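Local coordinates for protein aminotransferase (Neisseria meningitidis Z2491, PDB 3JTX) that probably transfers amino groups between amino acids and keto acids with a lysine-bound pyridoxal phosphate, as a class I and II aminotransferase, at residues A[143-148]-A[163-168]. Numbering follows the deposited sequence.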
ATOM      1  N   GLU A 143     -21.758  -3.373   6.540  1.00 22.07           N
ATOM      2  CA  GLU A 143     -22.637  -4.448   6.147  1.00 22.19           C
ATOM      3  C   GLU A 143     -22.694  -4.430   4.620  1.00 22.09           C
ATOM      4  O   GLU A 143     -22.957  -3.371   4.028  1.00 22.07           O
ATOM      5  CB  GLU A 143     -24.005  -4.136   6.739  1.00 22.59           C
ATOM      6  CG  GLU A 143     -24.931  -5.260   6.889  1.00 25.01           C
ATOM      7  CD  GLU A 143     -26.179  -4.829   7.634  1.00 26.72           C
ATOM      8  OE1 GLU A 143     -26.976  -4.055   7.065  1.00 28.57           O
ATOM      9  OE2 GLU A 143     -26.342  -5.246   8.796  1.00 28.38           O
ATOM     10  N   ILE A 144     -22.431  -5.564   3.969  1.00 21.13           N
ATOM     11  CA  ILE A 144     -22.481  -5.608   2.504  1.00 20.88           C
ATOM     12  C   ILE A 144     -23.856  -6.064   2.013  1.00 21.22           C
ATOM     13  O   ILE A 144     -24.427  -7.029   2.533  1.00 20.79           O
ATOM     14  CB  ILE A 144     -21.345  -6.457   1.875  1.00 21.43           C
ATOM     15  CG1 ILE A 144     -21.382  -6.302   0.343  1.00 22.39           C
ATOM     16  CG2 ILE A 144     -21.444  -7.938   2.307  1.00 21.41           C
ATOM     17  CD1 ILE A 144     -20.048  -6.399  -0.346  1.00 26.41           C
ATOM     18  N   HIS A 145     -24.394  -5.330   1.037  1.00 20.12           N
ATOM     19  CA  HIS A 145     -25.679  -5.620   0.452  1.00 20.01           C
ATOM     20  C   HIS A 145     -25.521  -5.720  -1.053  1.00 19.96           C
ATOM     21  O   HIS A 145     -24.652  -5.072  -1.629  1.00 19.40           O
ATOM     22  CB  HIS A 145     -26.698  -4.557   0.854  1.00 20.42           C
ATOM     23  CG  HIS A 145     -27.057  -4.602   2.306  1.00 20.65           C
ATOM     24  ND1 HIS A 145     -28.195  -5.223   2.772  1.00 21.58           N
ATOM     25  CD2 HIS A 145     -26.412  -4.133   3.399  1.00 20.60           C
ATOM     26  CE1 HIS A 145     -28.249  -5.117   4.087  1.00 21.54           C
ATOM     27  NE2 HIS A 145     -27.178  -4.460   4.494  1.00 22.83           N
ATOM     28  N   PHE A 146     -26.338  -6.560  -1.683  1.00 19.99           N
ATOM     29  CA  PHE A 146     -26.117  -6.969  -3.067  1.00 20.68           C
ATOM     30  C   PHE A 146     -27.257  -6.586  -4.000  1.00 20.87           C
ATOM     31  O   PHE A 146     -28.416  -6.881  -3.727  1.00 22.01           O
ATOM     32  CB  PHE A 146     -25.844  -8.484  -3.112  1.00 20.59           C
ATOM     33  CG  PHE A 146     -24.541  -8.873  -2.462  1.00 20.56           C
ATOM     34  CD1 PHE A 146     -23.332  -8.599  -3.086  1.00 19.89           C
ATOM     35  CD2 PHE A 146     -24.522  -9.506  -1.231  1.00 20.14           C
ATOM     36  CE1 PHE A 146     -22.128  -8.939  -2.486  1.00 21.31           C
ATOM     37  CE2 PHE A 146     -23.328  -9.845  -0.625  1.00 21.00           C
ATOM     38  CZ  PHE A 146     -22.125  -9.580  -1.256  1.00 20.79           C
ATOM     39  N   ALA A 147     -26.915  -5.885  -5.084  1.00 21.03           N
ATOM     40  CA  ALA A 147     -27.830  -5.593  -6.182  1.00 20.67           C
ATOM     41  C   ALA A 147     -27.548  -6.600  -7.303  1.00 21.05           C
ATOM     42  O   ALA A 147     -26.509  -6.512  -7.970  1.00 20.16           O
ATOM     43  CB  ALA A 147     -27.644  -4.165  -6.684  1.00 20.73           C
ATOM     44  N   ASN A 148     -28.458  -7.555  -7.496  1.00 21.76           N
ATOM     45  CA  ASN A 148     -28.266  -8.642  -8.464  1.00 22.50           C
ATOM     46  C   ASN A 148     -28.264  -8.161  -9.900  1.00 22.49           C
ATOM     47  O   ASN A 148     -28.964  -7.198 -10.243  1.00 21.78           O
ATOM     48  CB  ASN A 148     -29.332  -9.734  -8.308  1.00 23.29           C
ATOM     49  CG  ASN A 148     -29.158 -10.549  -7.049  1.00 24.73           C
ATOM     50  OD1 ASN A 148     -28.133 -10.484  -6.362  1.00 25.00           O
ATOM     51  ND2 ASN A 148     -30.187 -11.311  -6.716  1.00 29.18           N
ATOM     52  N   GLU A 163     -35.560   0.498   1.371  1.00 26.61           N
ATOM     53  CA  GLU A 163     -35.377   1.890   1.796  1.00 26.40           C
ATOM     54  C   GLU A 163     -34.581   1.945   3.088  1.00 25.47           C
ATOM     55  O   GLU A 163     -33.754   2.829   3.272  1.00 24.50           O
ATOM     56  CB  GLU A 163     -36.723   2.606   2.021  1.00 26.93           C
ATOM     57  CG  GLU A 163     -37.598   2.744   0.782  1.00 29.59           C
ATOM     58  CD  GLU A 163     -39.017   3.209   1.104  1.00 33.50           C
ATOM     59  OE1 GLU A 163     -39.170   4.255   1.786  1.00 33.90           O
ATOM     60  OE2 GLU A 163     -39.982   2.523   0.680  1.00 36.10           O
ATOM     61  N   GLU A 164     -34.848   0.998   3.984  1.00 24.50           N
ATOM     62  CA  GLU A 164     -34.136   0.900   5.254  1.00 24.54           C
ATOM     63  C   GLU A 164     -32.622   0.775   5.046  1.00 23.49           C
ATOM     64  O   GLU A 164     -31.830   1.463   5.698  1.00 23.31           O
ATOM     65  CB  GLU A 164     -34.660  -0.303   6.059  1.00 25.06           C
ATOM     66  CG  GLU A 164     -34.246  -0.308   7.539  1.00 27.08           C
ATOM     67  CD  GLU A 164     -32.826  -0.862   7.801  1.00 29.92           C
ATOM     68  OE1 GLU A 164     -32.354  -1.759   7.059  1.00 29.24           O
ATOM     69  OE2 GLU A 164     -32.186  -0.396   8.780  1.00 32.17           O
ATOM     70  N   VAL A 165     -32.220  -0.096   4.133  1.00 22.35           N
ATOM     71  CA  VAL A 165     -30.802  -0.216   3.789  1.00 21.59           C
ATOM     72  C   VAL A 165     -30.305   1.053   3.099  1.00 20.71           C
ATOM     73  O   VAL A 165     -29.258   1.576   3.466  1.00 19.85           O
ATOM     74  CB  VAL A 165     -30.548  -1.420   2.884  1.00 21.65           C
ATOM     75  CG1 VAL A 165     -29.080  -1.455   2.414  1.00 20.90           C
ATOM     76  CG2 VAL A 165     -30.929  -2.712   3.617  1.00 21.50           C
ATOM     77  N   TRP A 166     -31.040   1.548   2.098  1.00 20.29           N
ATOM     78  CA  TRP A 166     -30.596   2.762   1.387  1.00 19.99           C
ATOM     79  C   TRP A 166     -30.304   3.904   2.349  1.00 20.11           C
ATOM     80  O   TRP A 166     -29.317   4.608   2.184  1.00 18.72           O
ATOM     81  CB  TRP A 166     -31.594   3.234   0.320  1.00 19.97           C
ATOM     82  CG  TRP A 166     -31.544   2.470  -0.950  1.00 20.06           C
ATOM     83  CD1 TRP A 166     -32.558   1.750  -1.509  1.00 20.38           C
ATOM     84  CD2 TRP A 166     -30.414   2.322  -1.826  1.00 19.78           C
ATOM     85  NE1 TRP A 166     -32.126   1.155  -2.673  1.00 22.22           N
ATOM     86  CE2 TRP A 166     -30.817   1.498  -2.895  1.00 20.46           C
ATOM     87  CE3 TRP A 166     -29.106   2.816  -1.812  1.00 20.79           C
ATOM     88  CZ2 TRP A 166     -29.954   1.145  -3.934  1.00 21.17           C
ATOM     89  CZ3 TRP A 166     -28.245   2.462  -2.839  1.00 21.10           C
ATOM     90  CH2 TRP A 166     -28.671   1.631  -3.885  1.00 21.60           C
ATOM     91  N   LYS A 167     -31.148   4.073   3.368  1.00 20.79           N
ATOM     92  CA  LYS A 167     -30.958   5.164   4.319  1.00 21.38           C
ATOM     93  C   LYS A 167     -29.646   5.066   5.107  1.00 21.39           C
ATOM     94  O   LYS A 167     -29.155   6.085   5.579  1.00 21.12           O
ATOM     95  CB  LYS A 167     -32.143   5.267   5.267  1.00 21.93           C
ATOM     96  CG  LYS A 167     -33.405   5.812   4.611  1.00 24.25           C
ATOM     97  CD  LYS A 167     -34.594   5.770   5.571  1.00 27.58           C
ATOM     98  CE  LYS A 167     -35.805   6.493   4.988  1.00 29.80           C
ATOM     99  NZ  LYS A 167     -36.946   6.557   5.942  1.00 31.89           N
ATOM    100  N   ARG A 168     -29.096   3.851   5.227  1.00 20.87           N
ATOM    101  CA  ARG A 168     -27.822   3.602   5.903  1.00 20.69           C
ATOM    102  C   ARG A 168     -26.643   3.415   4.928  1.00 19.39           C
ATOM    103  O   ARG A 168     -25.550   3.071   5.369  1.00 18.40           O
ATOM    104  CB  ARG A 168     -27.894   2.307   6.740  1.00 20.84           C
ATOM    105  CG  ARG A 168     -28.978   2.246   7.766  1.00 24.24           C
ATOM    106  CD  ARG A 168     -28.829   1.024   8.691  1.00 24.73           C
ATOM    107  NE  ARG A 168     -29.360  -0.200   8.092  1.00 25.22           N
ATOM    108  CZ  ARG A 168     -28.651  -1.281   7.775  1.00 24.95           C
ATOM    109  NH1 ARG A 168     -27.343  -1.336   7.974  1.00 25.35           N
ATOM    110  NH2 ARG A 168     -29.269  -2.325   7.246  1.00 24.89           N
TER
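One face of the H145 imidazole is covered by V165, whose CG1 stands 3.8 Å from the ring centroid, a CH-pi contact over the face. At the ring edge, E143 OE1 lies in the imidazole plane and accepts a 2.6 Å hydrogen bond from H145 NE2, close to straight at 165°. The same oxygen sits at one edge of the R168 guanidinium, and the E164 carboxylate lies at the adjacent edge. Carboxylate of E143 and guanidinium stand nearly perpendicular, at 88°.

Strand 143-148 is an outermost strand of the seven-stranded mixed sheet, in the large PLP-binding domain expected of this family, and helix 163-167 packs beside it just before the chain enters strand 169-175. Both terminal nitrogens of R168 point at one oxygen: R168 NH2 reaches the syn lone pair of E143 OE1 at 2.9 Å, whereas R168 NH1 comes from above the carboxylate plane. E143 OE1 thus collects three N-H donors, which should restrict rotation of the carboxylate. The neighbouring NE/NH2 edge takes E164 side-on within 163-168, R168 NE donating to E164 OE2 at 2.9 Å and R168 NH2 to E164 OE1 at 3.1 Å. A bend at chi3 (-81°) turns the R168 head between the two carboxylates, whose mutual repulsion it probably eases. R168 NH1 also bonds K120 O, while H145 ND1 is hydrogen-bonded to a glycerol, probably from the crystallisation liquor.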